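Long-range contacts in VP4 protein (Tellina virus 1, PDB 3P06), which probably acts as the serine protease part of the birnavirus polyprotein, cutting it into its final products, and is captured here as an intramolecular acyl-enzyme: residues V8-P13 against E104-A109; M122-V127 against I151-N156; G130-N135 against V164-L169; L137-Q142 against S157-K162. All blocks are in the same frame, centred on the assembly; numbering follows the deposited sequence.

Contact 1: residues V8-P13 against E104-A109; sequences VGVLLP and EAAACA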
loop_
_atom_site.group_PDB
_atom_site.type_symbol
_atom_site.label_atom_id
_atom_site.label_comp_id
_atom_site.label_asym_id
_atom_site.label_seq_id
_atom_site.Cartn_x
_atom_site.Cartn_y
_atom_site.Cartn_z
ATOM N N VAL A 8 -0.761 -0.485 -12.239
ATOM C CA VAL A 8 -0.540 -1.794 -11.673
ATOM C C VAL A 8 0.290 -1.563 -10.400
ATOM O O VAL A 8 1.166 -0.705 -10.390
ATOM C CB VAL A 8 0.148 -2.699 -12.735
ATOM C CG1 VAL A 8 0.788 -3.940 -12.115
ATOM C CG2 VAL A 8 -0.913 -3.113 -13.811
ATOM N N GLY A 9 -0.025 -2.288 -9.342
ATOM C CA GLY A 9 0.732 -2.185 -8.114
ATOM C C GLY A 9 0.164 -3.116 -7.071
ATOM O O GLY A 9 -0.469 -4.124 -7.414
ATOM N N VAL A 10 0.378 -2.793 -5.789
ATOM C CA VAL A 10 -0.083 -3.683 -4.739
ATOM C C VAL A 10 -0.820 -2.861 -3.658
ATOM O O VAL A 10 -0.292 -1.822 -3.179
ATOM C CB VAL A 10 1.116 -4.518 -4.127
ATOM C CG1 VAL A 10 0.659 -5.309 -2.883
ATOM C CG2 VAL A 10 1.704 -5.481 -5.201
ATOM N N LEU A 11 -2.032 -3.316 -3.329
ATOM C CA LEU A 11 -2.887 -2.613 -2.415
ATOM C C LEU A 11 -2.382 -2.766 -0.955
ATOM O O LEU A 11 -1.874 -3.796 -0.579
ATOM C CB LEU A 11 -4.292 -3.219 -2.476
ATOM C CG LEU A 11 -5.061 -2.694 -3.712
ATOM C CD1 LEU A 11 -6.303 -3.516 -3.839
ATOM C CD2 LEU A 11 -5.380 -1.229 -3.545
ATOM N N LEU A 12 -2.584 -1.750 -0.147
ATOM C CA LEU A 12 -2.232 -1.849 1.273
ATOM C C LEU A 12 -3.328 -1.139 2.084
ATOM O O LEU A 12 -3.788 -0.062 1.717
ATOM C CB LEU A 12 -0.823 -1.236 1.569
ATOM C CG LEU A 12 -0.701 0.258 1.246
ATOM C CD1 LEU A 12 -0.468 1.025 2.551
ATOM C CD2 LEU A 12 0.482 0.587 0.250
ATOM N N PRO A 13 -3.724 -1.736 3.200
ATOM C CA PRO A 13 -4.735 -1.117 4.064
ATOM C C PRO A 13 -4.160 0.002 4.942
ATOM O O PRO A 13 -3.000 -0.057 5.332
ATOM C CB PRO A 13 -5.238 -2.309 4.929
ATOM C CG PRO A 13 -4.039 -3.159 5.095
ATOM C CD PRO A 13 -3.288 -3.054 3.719
ATOM N N GLU A 104 5.487 -0.570 3.238
ATOM C CA GLU A 104 6.755 -1.058 2.622
ATOM C C GLU A 104 6.673 -2.448 2.016
ATOM O O GLU A 104 7.319 -2.692 1.004
ATOM C CB GLU A 104 7.904 -1.047 3.648
ATOM C CG GLU A 104 8.200 0.356 4.158
ATOM C CD GLU A 104 9.379 0.381 5.162
ATOM O OE1 GLU A 104 9.583 -0.646 5.882
ATOM O OE2 GLU A 104 10.102 1.437 5.230
ATOM N N ALA A 105 5.995 -3.395 2.674
ATOM C CA ALA A 105 5.841 -4.724 2.081
ATOM C C ALA A 105 5.111 -4.635 0.714
ATOM O O ALA A 105 5.552 -5.262 -0.233
ATOM C CB ALA A 105 5.123 -5.697 3.021
ATOM N N ALA A 106 4.043 -3.833 0.603
ATOM C CA ALA A 106 3.348 -3.649 -0.673
ATOM C C ALA A 106 4.278 -3.018 -1.774
ATOM O O ALA A 106 4.285 -3.444 -2.935
ATOM C CB ALA A 106 2.081 -2.747 -0.478
ATOM N N ALA A 107 5.025 -1.997 -1.386
ATOM C CA ALA A 107 5.937 -1.288 -2.295
ATOM C C ALA A 107 7.043 -2.248 -2.772
ATOM O O ALA A 107 7.423 -2.216 -3.956
ATOM C CB ALA A 107 6.562 -0.114 -1.595
ATOM N N CYS A 108 7.570 -3.084 -1.878
ATOM C CA CYS A 108 8.557 -4.110 -2.326
ATOM C C CYS A 108 7.919 -5.133 -3.269
ATOM O O CYS A 108 8.545 -5.584 -4.252
ATOM C CB CYS A 108 9.159 -4.864 -1.135
ATOM S SG CYS A 108 10.227 -3.778 -0.146
ATOM N N ALA A 109 6.725 -5.595 -2.912
ATOM C CA ALA A 109 6.020 -6.553 -3.754
ATOM C C ALA A 109 5.627 -5.919 -5.104
ATOM O O ALA A 109 5.759 -6.574 -6.131
ATOM C CB ALA A 109 4.815 -7.168 -3.044
#

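Contact 2: residues M122-V127 against I151-N156; sequences MVTGAV and IGLAAN. With SO4 (sulfate ion), chain B.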
loop_
_atom_site.group_PDB
_atom_site.type_symbol
_atom_site.label_atom_id
_atom_site.label_comp_id
_atom_site.label_asym_id
_atom_site.label_seq_id
_atom_site.Cartn_x
_atom_site.Cartn_y
_atom_site.Cartn_z
HETATM N N MSE A 122 -4.390 -7.768 -0.468
HETATM C CA MSE A 122 -3.818 -6.554 0.104
HETATM C C MSE A 122 -2.619 -6.996 0.916
HETATM O O MSE A 122 -2.571 -8.153 1.404
HETATM C CB MSE A 122 -4.827 -5.872 1.027
HETATM C CG MSE A 122 -6.085 -5.416 0.257
HETATM SE SE MSE A 122 -7.183 -4.349 1.536
HETATM C CE MSE A 122 -6.287 -2.674 1.110
ATOM N N VAL A 123 -1.665 -6.095 1.091
ATOM C CA VAL A 123 -0.472 -6.498 1.824
ATOM C C VAL A 123 -0.111 -5.460 2.895
ATOM O O VAL A 123 -0.161 -4.281 2.622
ATOM C CB VAL A 123 0.688 -6.704 0.801
ATOM C CG1 VAL A 123 2.029 -6.889 1.524
ATOM C CG2 VAL A 123 0.371 -7.930 -0.169
ATOM N N THR A 124 0.241 -5.861 4.105
ATOM C CA THR A 124 0.661 -4.861 5.112
ATOM C C THR A 124 1.949 -5.330 5.791
ATOM O O THR A 124 2.098 -6.532 6.094
ATOM C CB THR A 124 -0.489 -4.567 6.214
ATOM O OG1 THR A 124 -0.148 -3.430 7.038
ATOM C CG2 THR A 124 -0.676 -5.732 7.148
ATOM N N GLY A 125 2.820 -4.374 6.122
ATOM C CA GLY A 125 3.943 -4.627 7.006
ATOM C C GLY A 125 5.147 -3.770 6.642
ATOM O O GLY A 125 5.274 -3.318 5.508
ATOM N N ALA A 126 6.026 -3.560 7.614
ATOM C CA ALA A 126 7.242 -2.823 7.445
ATOM C C ALA A 126 8.295 -3.848 7.021
ATOM O O ALA A 126 8.121 -5.042 7.251
ATOM C CB ALA A 126 7.634 -2.152 8.769
ATOM N N VAL A 127 9.370 -3.397 6.397
ATOM C CA VAL A 127 10.394 -4.328 5.891
ATOM C C VAL A 127 11.709 -3.945 6.487
ATOM O O VAL A 127 12.047 -2.760 6.539
ATOM C CB VAL A 127 10.475 -4.365 4.318
ATOM C CG1 VAL A 127 11.646 -5.299 3.783
ATOM C CG2 VAL A 127 9.104 -4.778 3.711
ATOM N N ILE A 151 -11.650 -8.879 0.364
ATOM C CA ILE A 151 -10.390 -9.237 -0.274
ATOM C C ILE A 151 -9.450 -9.798 0.801
ATOM O O ILE A 151 -9.549 -9.422 1.945
ATOM C CB ILE A 151 -9.782 -8.020 -0.999
ATOM C CG1 ILE A 151 -8.479 -8.349 -1.749
ATOM C CG2 ILE A 151 -9.523 -6.794 0.039
ATOM C CD1 ILE A 151 -8.001 -7.130 -2.745
ATOM N N GLY A 152 -8.591 -10.737 0.448
ATOM C CA GLY A 152 -7.570 -11.271 1.382
ATOM C C GLY A 152 -6.477 -10.264 1.799
ATOM O O GLY A 152 -6.148 -9.299 1.078
ATOM N N LEU A 153 -5.848 -10.543 2.945
ATOM C CA LEU A 153 -4.763 -9.687 3.390
ATOM C C LEU A 153 -3.569 -10.582 3.709
ATOM O O LEU A 153 -3.755 -11.585 4.385
ATOM C CB LEU A 153 -5.195 -8.999 4.662
ATOM C CG LEU A 153 -4.080 -8.152 5.329
ATOM C CD1 LEU A 153 -3.631 -6.933 4.491
ATOM C CD2 LEU A 153 -4.475 -7.665 6.733
ATOM N N ALA A 154 -2.372 -10.205 3.242
ATOM C CA ALA A 154 -1.130 -10.882 3.589
ATOM C C ALA A 154 -0.412 -10.024 4.591
ATOM O O ALA A 154 -0.397 -8.787 4.460
ATOM C CB ALA A 154 -0.242 -11.087 2.379
ATOM N N ALA A 155 0.186 -10.665 5.601
ATOM C CA ALA A 155 0.897 -9.907 6.675
ATOM C C ALA A 155 1.727 -10.917 7.421
ATOM O O ALA A 155 1.487 -12.117 7.277
ATOM C CB ALA A 155 -0.109 -9.227 7.717
ATOM N N ASN A 156 2.654 -10.436 8.265
ATOM C CA ASN A 156 3.395 -11.337 9.126
ATOM C C ASN A 156 2.556 -11.592 10.392
ATOM O O ASN A 156 2.862 -11.098 11.474
ATOM C CB ASN A 156 4.753 -10.733 9.460
ATOM C CG ASN A 156 5.636 -11.696 10.271
ATOM O OD1 ASN A 156 5.180 -12.788 10.669
ATOM N ND2 ASN A 156 6.887 -11.312 10.484
HETATM S S SO4 B . 0.960 -3.518 10.467
HETATM O O1 SO4 B . 1.805 -4.056 9.430
HETATM O O2 SO4 B . -0.271 -4.308 10.488
HETATM O O3 SO4 B . 1.678 -3.666 11.716
HETATM O O4 SO4 B . 0.646 -2.115 10.370
HETATM O O HOH W 1 3.091 -7.599 8.474
#

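Contact 3: residues G130-N135 against V164-L169; sequences GNLSPN and VTLEQL. With SO4 (sulfate ion), chain B.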
loop_
_atom_site.group_PDB
_atom_site.type_symbol
_atom_site.label_atom_id
_atom_site.label_comp_id
_atom_site.label_asym_id
_atom_site.label_seq_id
_atom_site.Cartn_x
_atom_site.Cartn_y
_atom_site.Cartn_z
ATOM N N GLY A 130 15.168 -7.679 4.311
ATOM C CA GLY A 130 14.508 -8.749 3.565
ATOM C C GLY A 130 13.443 -9.549 4.297
ATOM O O GLY A 130 12.982 -10.609 3.816
ATOM N N ASN A 131 13.050 -9.069 5.469
ATOM C CA ASN A 131 11.980 -9.705 6.210
ATOM C C ASN A 131 10.896 -8.687 6.525
ATOM O O ASN A 131 11.171 -7.500 6.667
ATOM C CB ASN A 131 12.491 -10.271 7.544
ATOM C CG ASN A 131 13.187 -11.619 7.410
ATOM O OD1 ASN A 131 12.927 -12.413 6.495
ATOM N ND2 ASN A 131 14.079 -11.888 8.358
ATOM N N LEU A 132 9.672 -9.175 6.670
ATOM C CA LEU A 132 8.610 -8.373 7.214
ATOM C C LEU A 132 8.817 -8.323 8.707
ATOM O O LEU A 132 9.056 -9.352 9.324
ATOM C CB LEU A 132 7.271 -9.008 6.897
ATOM C CG LEU A 132 6.681 -8.557 5.570
ATOM C CD1 LEU A 132 7.442 -9.176 4.413
ATOM C CD2 LEU A 132 5.179 -8.911 5.482
ATOM N N SER A 133 8.717 -7.132 9.292
ATOM C CA SER A 133 8.703 -7.000 10.744
ATOM C C SER A 133 7.577 -7.787 11.388
ATOM O O SER A 133 6.596 -8.097 10.723
ATOM C CB SER A 133 8.512 -5.541 11.113
ATOM O OG SER A 133 9.674 -4.840 10.782
ATOM N N PRO A 134 7.664 -8.058 12.706
ATOM C CA PRO A 134 6.394 -8.611 13.245
ATOM C C PRO A 134 5.216 -7.615 13.112
ATOM O O PRO A 134 5.374 -6.403 13.097
ATOM C CB PRO A 134 6.719 -8.955 14.693
ATOM C CG PRO A 134 8.119 -8.435 14.934
ATOM C CD PRO A 134 8.794 -8.231 13.633
ATOM N N ASN A 135 4.035 -8.130 12.953
ATOM C CA ASN A 135 2.947 -7.264 12.649
ATOM C C ASN A 135 2.254 -6.741 13.915
ATOM O O ASN A 135 2.220 -7.438 14.921
ATOM C CB ASN A 135 1.983 -8.087 11.879
ATOM C CG ASN A 135 0.727 -7.396 11.677
ATOM O OD1 ASN A 135 -0.211 -7.517 12.497
ATOM N ND2 ASN A 135 0.675 -6.612 10.581
ATOM N N VAL A 164 6.553 -14.178 5.962
ATOM C CA VAL A 164 7.594 -13.701 6.830
ATOM C C VAL A 164 8.733 -13.048 6.038
ATOM O O VAL A 164 9.273 -12.035 6.460
ATOM C CB VAL A 164 8.090 -14.840 7.757
ATOM C CG1 VAL A 164 9.196 -14.320 8.678
ATOM C CG2 VAL A 164 6.911 -15.351 8.613
ATOM N N THR A 165 9.089 -13.609 4.895
ATOM C CA THR A 165 10.223 -13.092 4.117
ATOM C C THR A 165 9.721 -12.392 2.832
ATOM O O THR A 165 8.647 -12.676 2.354
ATOM C CB THR A 165 11.268 -14.202 3.722
ATOM O OG1 THR A 165 10.683 -15.062 2.752
ATOM C CG2 THR A 165 11.739 -15.057 4.939
ATOM N N LEU A 166 10.522 -11.479 2.299
ATOM C CA LEU A 166 10.188 -10.816 1.033
ATOM C C LEU A 166 10.068 -11.904 -0.066
ATOM O O LEU A 166 9.158 -11.840 -0.908
ATOM C CB LEU A 166 11.269 -9.791 0.676
ATOM C CG LEU A 166 11.203 -8.428 1.353
ATOM C CD1 LEU A 166 12.134 -7.507 0.561
ATOM C CD2 LEU A 166 9.757 -7.906 1.348
ATOM N N GLU A 167 10.931 -12.924 -0.013
ATOM C CA GLU A 167 10.792 -14.047 -0.947
ATOM C C GLU A 167 9.404 -14.742 -0.883
ATOM O O GLU A 167 8.786 -15.010 -1.935
ATOM C CB GLU A 167 11.950 -15.060 -0.833
ATOM C CG GLU A 167 11.968 -16.074 -1.964
ATOM C CD GLU A 167 11.624 -15.442 -3.352
ATOM O OE1 GLU A 167 12.215 -14.380 -3.752
ATOM O OE2 GLU A 167 10.737 -16.010 -4.045
ATOM N N GLN A 168 8.902 -14.996 0.327
ATOM C CA GLN A 168 7.532 -15.561 0.456
ATOM C C GLN A 168 6.438 -14.624 -0.050
ATOM O O GLN A 168 5.484 -15.068 -0.681
ATOM C CB GLN A 168 7.176 -15.923 1.876
ATOM C CG GLN A 168 7.903 -17.152 2.368
ATOM C CD GLN A 168 7.953 -17.158 3.874
ATOM O OE1 GLN A 168 7.422 -16.245 4.542
ATOM N NE2 GLN A 168 8.584 -18.157 4.424
ATOM N N LEU A 169 6.585 -13.333 0.230
ATOM C CA LEU A 169 5.596 -12.365 -0.190
ATOM C C LEU A 169 5.558 -12.317 -1.736
ATOM O O LEU A 169 4.470 -12.276 -2.336
ATOM C CB LEU A 169 5.961 -10.993 0.396
ATOM C CG LEU A 169 5.119 -9.815 -0.085
ATOM C CD1 LEU A 169 3.672 -9.970 0.246
ATOM C CD2 LEU A 169 5.652 -8.538 0.480
HETATM S S SO4 B . 0.960 -3.518 10.467
HETATM O O1 SO4 B . 1.805 -4.056 9.430
HETATM O O2 SO4 B . -0.271 -4.308 10.488
HETATM O O3 SO4 B . 1.678 -3.666 11.716
HETATM O O4 SO4 B . 0.646 -2.115 10.370
#

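Contact 4: residues L137-Q142 against S157-K162; sequences LAVQKQ and SDRALK. With SO4 (sulfate ion), chain B.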
loop_
_atom_site.group_PDB
_atom_site.type_symbol
_atom_site.label_atom_id
_atom_site.label_comp_id
_atom_site.label_asym_id
_atom_site.label_seq_id
_atom_site.Cartn_x
_atom_site.Cartn_y
_atom_site.Cartn_z
ATOM N N LEU A 137 -0.974 -4.515 13.554
ATOM C CA LEU A 137 -2.348 -4.078 13.350
ATOM C C LEU A 137 -3.076 -4.879 12.314
ATOM O O LEU A 137 -4.049 -4.389 11.776
ATOM C CB LEU A 137 -2.381 -2.592 12.948
ATOM C CG LEU A 137 -1.883 -1.652 14.060
ATOM C CD1 LEU A 137 -1.566 -0.295 13.453
ATOM C CD2 LEU A 137 -3.002 -1.588 15.111
ATOM N N ALA A 138 -2.614 -6.090 11.998
ATOM C CA ALA A 138 -3.318 -6.886 10.948
ATOM C C ALA A 138 -4.793 -7.165 11.302
ATOM O O ALA A 138 -5.674 -7.129 10.443
ATOM C CB ALA A 138 -2.607 -8.186 10.688
ATOM N N VAL A 139 -5.051 -7.477 12.567
ATOM C CA VAL A 139 -6.394 -7.794 12.961
ATOM C C VAL A 139 -7.362 -6.603 12.732
ATOM O O VAL A 139 -8.364 -6.795 12.104
ATOM C CB VAL A 139 -6.434 -8.288 14.403
ATOM C CG1 VAL A 139 -7.861 -8.238 14.954
ATOM C CG2 VAL A 139 -5.908 -9.721 14.389
ATOM N N GLN A 140 -6.989 -5.403 13.166
ATOM C CA GLN A 140 -7.737 -4.171 12.897
ATOM C C GLN A 140 -7.875 -3.850 11.390
ATOM O O GLN A 140 -8.932 -3.342 10.983
ATOM C CB GLN A 140 -7.123 -2.972 13.606
ATOM C CG GLN A 140 -7.077 -3.109 15.087
ATOM C CD GLN A 140 -8.288 -2.502 15.738
ATOM O OE1 GLN A 140 -9.419 -2.582 15.213
ATOM N NE2 GLN A 140 -8.072 -1.887 16.915
ATOM N N LYS A 141 -6.840 -4.166 10.590
ATOM C CA LYS A 141 -6.903 -3.950 9.118
ATOM C C LYS A 141 -7.821 -4.972 8.467
ATOM O O LYS A 141 -8.530 -4.668 7.497
ATOM C CB LYS A 141 -5.509 -3.842 8.468
ATOM C CG LYS A 141 -4.813 -2.561 8.976
ATOM C CD LYS A 141 -3.303 -2.616 8.909
ATOM C CE LYS A 141 -2.781 -1.166 9.014
ATOM N NZ LYS A 141 -1.348 -1.436 8.834
ATOM N N GLN A 142 -7.839 -6.179 9.024
ATOM C CA GLN A 142 -8.811 -7.176 8.612
ATOM C C GLN A 142 -10.216 -6.646 8.877
ATOM O O GLN A 142 -11.078 -6.673 7.983
ATOM C CB GLN A 142 -8.616 -8.560 9.334
ATOM C CG GLN A 142 -7.413 -9.387 8.804
ATOM C CD GLN A 142 -7.694 -10.082 7.457
ATOM O OE1 GLN A 142 -8.430 -9.558 6.605
ATOM N NE2 GLN A 142 -7.072 -11.210 7.249
ATOM N N SER A 157 1.488 -12.351 10.232
ATOM C CA SER A 157 0.548 -12.570 11.277
ATOM C C SER A 157 -0.287 -13.794 10.945
ATOM O O SER A 157 -0.701 -14.012 9.809
ATOM C CB SER A 157 -0.391 -11.381 11.434
ATOM O OG SER A 157 -1.634 -11.787 11.994
ATOM N N ASP A 158 -0.602 -14.583 11.957
ATOM C CA ASP A 158 -1.313 -15.790 11.627
ATOM C C ASP A 158 -2.830 -15.457 11.540
ATOM O O ASP A 158 -3.605 -16.324 11.288
ATOM C CB ASP A 158 -0.882 -17.005 12.496
ATOM C CG ASP A 158 -1.001 -16.715 13.938
ATOM O OD1 ASP A 158 -1.778 -15.775 14.221
ATOM O OD2 ASP A 158 -0.360 -17.365 14.783
ATOM N N ARG A 159 -3.242 -14.195 11.682
ATOM C CA ARG A 159 -4.642 -13.914 11.386
ATOM C C ARG A 159 -4.810 -13.290 9.967
ATOM O O ARG A 159 -5.828 -12.692 9.651
ATOM C CB ARG A 159 -5.337 -13.143 12.506
ATOM C CG ARG A 159 -5.864 -14.160 13.672
ATOM C CD ARG A 159 -6.827 -13.535 14.564
ATOM N NE ARG A 159 -6.151 -12.772 15.599
ATOM C CZ ARG A 159 -6.778 -12.225 16.639
ATOM N NH1 ARG A 159 -8.106 -12.338 16.758
ATOM N NH2 ARG A 159 -6.086 -11.541 17.541
ATOM N N ALA A 160 -3.766 -13.452 9.148
ATOM C CA ALA A 160 -3.757 -12.995 7.781
ATOM C C ALA A 160 -3.300 -14.173 6.920
ATOM O O ALA A 160 -3.112 -15.300 7.425
ATOM C CB ALA A 160 -2.786 -11.837 7.656
ATOM N N LEU A 161 -3.095 -13.948 5.630
ATOM C CA LEU A 161 -2.306 -14.929 4.887
ATOM C C LEU A 161 -0.846 -14.688 5.257
ATOM O O LEU A 161 -0.263 -13.644 4.916
ATOM C CB LEU A 161 -2.534 -14.734 3.403
ATOM C CG LEU A 161 -1.992 -15.740 2.388
ATOM C CD1 LEU A 161 -2.450 -15.309 0.976
ATOM C CD2 LEU A 161 -0.464 -15.778 2.519
ATOM N N LYS A 162 -0.259 -15.604 6.015
ATOM C CA LYS A 162 1.023 -15.343 6.714
ATOM C C LYS A 162 2.262 -15.378 5.815
ATOM O O LYS A 162 2.518 -16.383 5.174
ATOM C CB LYS A 162 1.206 -16.299 7.907
ATOM C CG LYS A 162 2.482 -15.965 8.721
ATOM C CD LYS A 162 2.521 -16.559 10.151
ATOM C CE LYS A 162 3.701 -15.930 10.902
ATOM N NZ LYS A 162 3.845 -16.357 12.305
HETATM S S SO4 B . 0.960 -3.518 10.467
HETATM O O1 SO4 B . 1.805 -4.056 9.430
HETATM O O2 SO4 B . -0.271 -4.308 10.488
HETATM O O3 SO4 B . 1.678 -3.666 11.716
HETATM O O4 SO4 B . 0.646 -2.115 10.370
#

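Contact 1: residues V8-P13 against E104-A109
A106 and A109, one turn apart in helix 104-111, rest on V10 and L12 of strand 9-18. This is an alpha-helix laid on the face of a beta-sheet, deep in the peptidase S50 fold. The helix runs 168° to the strand, nearly antiparallel, and the short axes come within 7.2 Å, a close approach made possible by the small alanines. At E104 the side chain turns away from the strand; its carboxylate is held by N101 ND2 at OE2 and by the backbone N of V127 at OE1. With A106 the helix meets the strand: its CB nestles among V10 CG1 at 3.8 Å, L12 CD2, also at 3.8 Å, and the carbonyl oxygen of V10 at 3.7 Å. A105, A107 and C108 face other neighbours, A107 packing on A29 of strand 21-31. A109 closes the turn, its CB 4.1 Å from V10 CG2. One torsion lets V10 serve both alanines: at chi1 172°, CG1 lies opposite the backbone N and reaches A106, while CG2, anti to the carbonyl carbon, packs on A109. The interface has no hydrogen bond between strand and helix and is held by buried apolar packing; the L12 side chain is about 5 Å from that of S102, the predicted nucleophile. V10 CB, the carbon that carries both methyls, lies 3.6 Å from the carbonyl oxygen of A106.

Contact 2: residues M122-V127 against I151-N156
The selenomethionine side chain of M122 and the side chain of I151 cross at about a right angle, SE 3.7 Å from I151 CG2, with M122 CG against the same methyl. A bend at chi3 (88°) turns the end of M122 away from the partner strand. L153 does the reverse: with chi1 at 174° and chi2 at 66°, its CD1 lies against the M122 carbonyl, 3.5 Å from M122 O and 3.8 Å from M122 CB. On the other face of the sheet V123 CG2 meets A154 CB at 4.1 Å. Further along, T124 splits its branches. Its CG2 lies alongside A155, 3.6 Å from that residue's CB, while OG1 is hydrogen-bonded to NZ of K141, a predicted active-site residue, with a sulfate, probably from the crystallisation liquor, close by. The parallel backbones are joined by three hydrogen bonds: M122 N donates to G152 O at 2.8 Å, A154 N to M122 O at 2.8 Å, and T124 N to A154 O at 3.0 Å. Where the strands diverge, a water takes over, donating to T124 O and accepting from N156 N. Helix 138-149 connects the two strands in a beta-alpha-beta crossover and packs on M122, L153 and A155; strand 161-162 follows 153-155 in the three-stranded parallel sheet. Helix 104-111 packs on V123, as does V10 of strand 9-18, whose L11 and P13 pack on M122.

Contact 3: residues G130-N135 against V164-L169
Two backbone hydrogen bonds flank the N131-T165 pair, L166 N to G130 O at 3.0 Å and L132 N to V164 O at 2.9 Å, making a single beta bridge where a short strand meets the start of a helix. The L166 bond is straight at hydrogen (174°), yet its donor stands above the carbonyl plane of G130. Over that same carbonyl lies the L166 side chain, CG 3.7 Å from G130 O, with CD1 reaching along to G130 CA. Its other methyl, CD2, meets L132 CD1 at 4.0 Å, the two leucines crossing at a slant. L169 CD2 comes up from one turn further on, 4.4 Å from L132 CD1. The leucines continue inward to A105 and C108 of helix 104-111, while the V164 side chain points away from the strand and packs on N156. T165 is gripped from its own helix. A chi1 of 70° sets OG1 between the backbone N and the carbonyl carbon, where it accepts from Q168 N at 3.0 Å. In return Q168 OE1 takes two backbone donors: V164 N at 2.7 Å, nearly in line with the amide C=O, and T165 N, well above the amide plane. Both of these N-H groups lie just ahead of the helix. The exchange between T165 and Q168 is a capping box, the classic N-terminal signal of an alpha-helix, here on helix 166-173.

Contact 4: residues L137-Q142 against S157-K162
Over one face of the R159 guanidinium sits V139 CG2, a methyl 3.2 Å above the plane and shifted toward the rim, so that it rests near NE at 3.3 Å and CZ at 3.5 Å. The bend at chi3 (-83°) folds the arginine back across the valine. The second flat group, the Q142 amide, works by its edge: NE2 donates to R159 O at 3.1 Å, with the oxygen close to the amide plane and the N-H directed onto an in-plane lone pair. A curl at chi2 brings the amide to this carbonyl and leaves NE2 beside A160 CA. A138 CB also touches S157, 4.0 Å from OG. That hydroxyl accepts from R159 N at 2.9 Å, an ST turn set within the type I beta turn S157-A160, which holds the R159 backbone in place for V139 and Q142. One side of helix 138-149 is thus fitted against the turn between strands 153-155 and 161-162, near the surface. One turn into the helix K141 reaches a sulfate, probably from the crystallisation liquor, NZ 2.6 Å from its O4, while L137 N donates to O2 at 3.2 Å. Across the contact itself a single hydrogen bond does the polar work, and the rest is packing, V139 against the guanidinium face and A138 against S157, so the turn is attached to the helix without any salt bridge between the two segments.

Contacts 1, 2 and 4 adjoin the predicted active-site pair S102 and K141, and contact 3 lies further off, the L132 side chain about 9 Å from that of S102. Contact 1 sets the helix that follows S102 on the main sheet. It joins contact 2, about 8 Å away between centres, through L11 O and V123 N, 2.8 Å apart. Contacts 2 and 4 meet at two junctions: L153 O and L161 N, 2.8 Å apart in the parallel sheet, and T124 OG1 and K141 NZ, 2.9 Å apart at the site. Contact 3 encloses contact 4 along the chain and touches contact 2 at A126 O and S133 N, 3.0 Å apart. Contacts 2, 3 and 4 all border the bound sulfate.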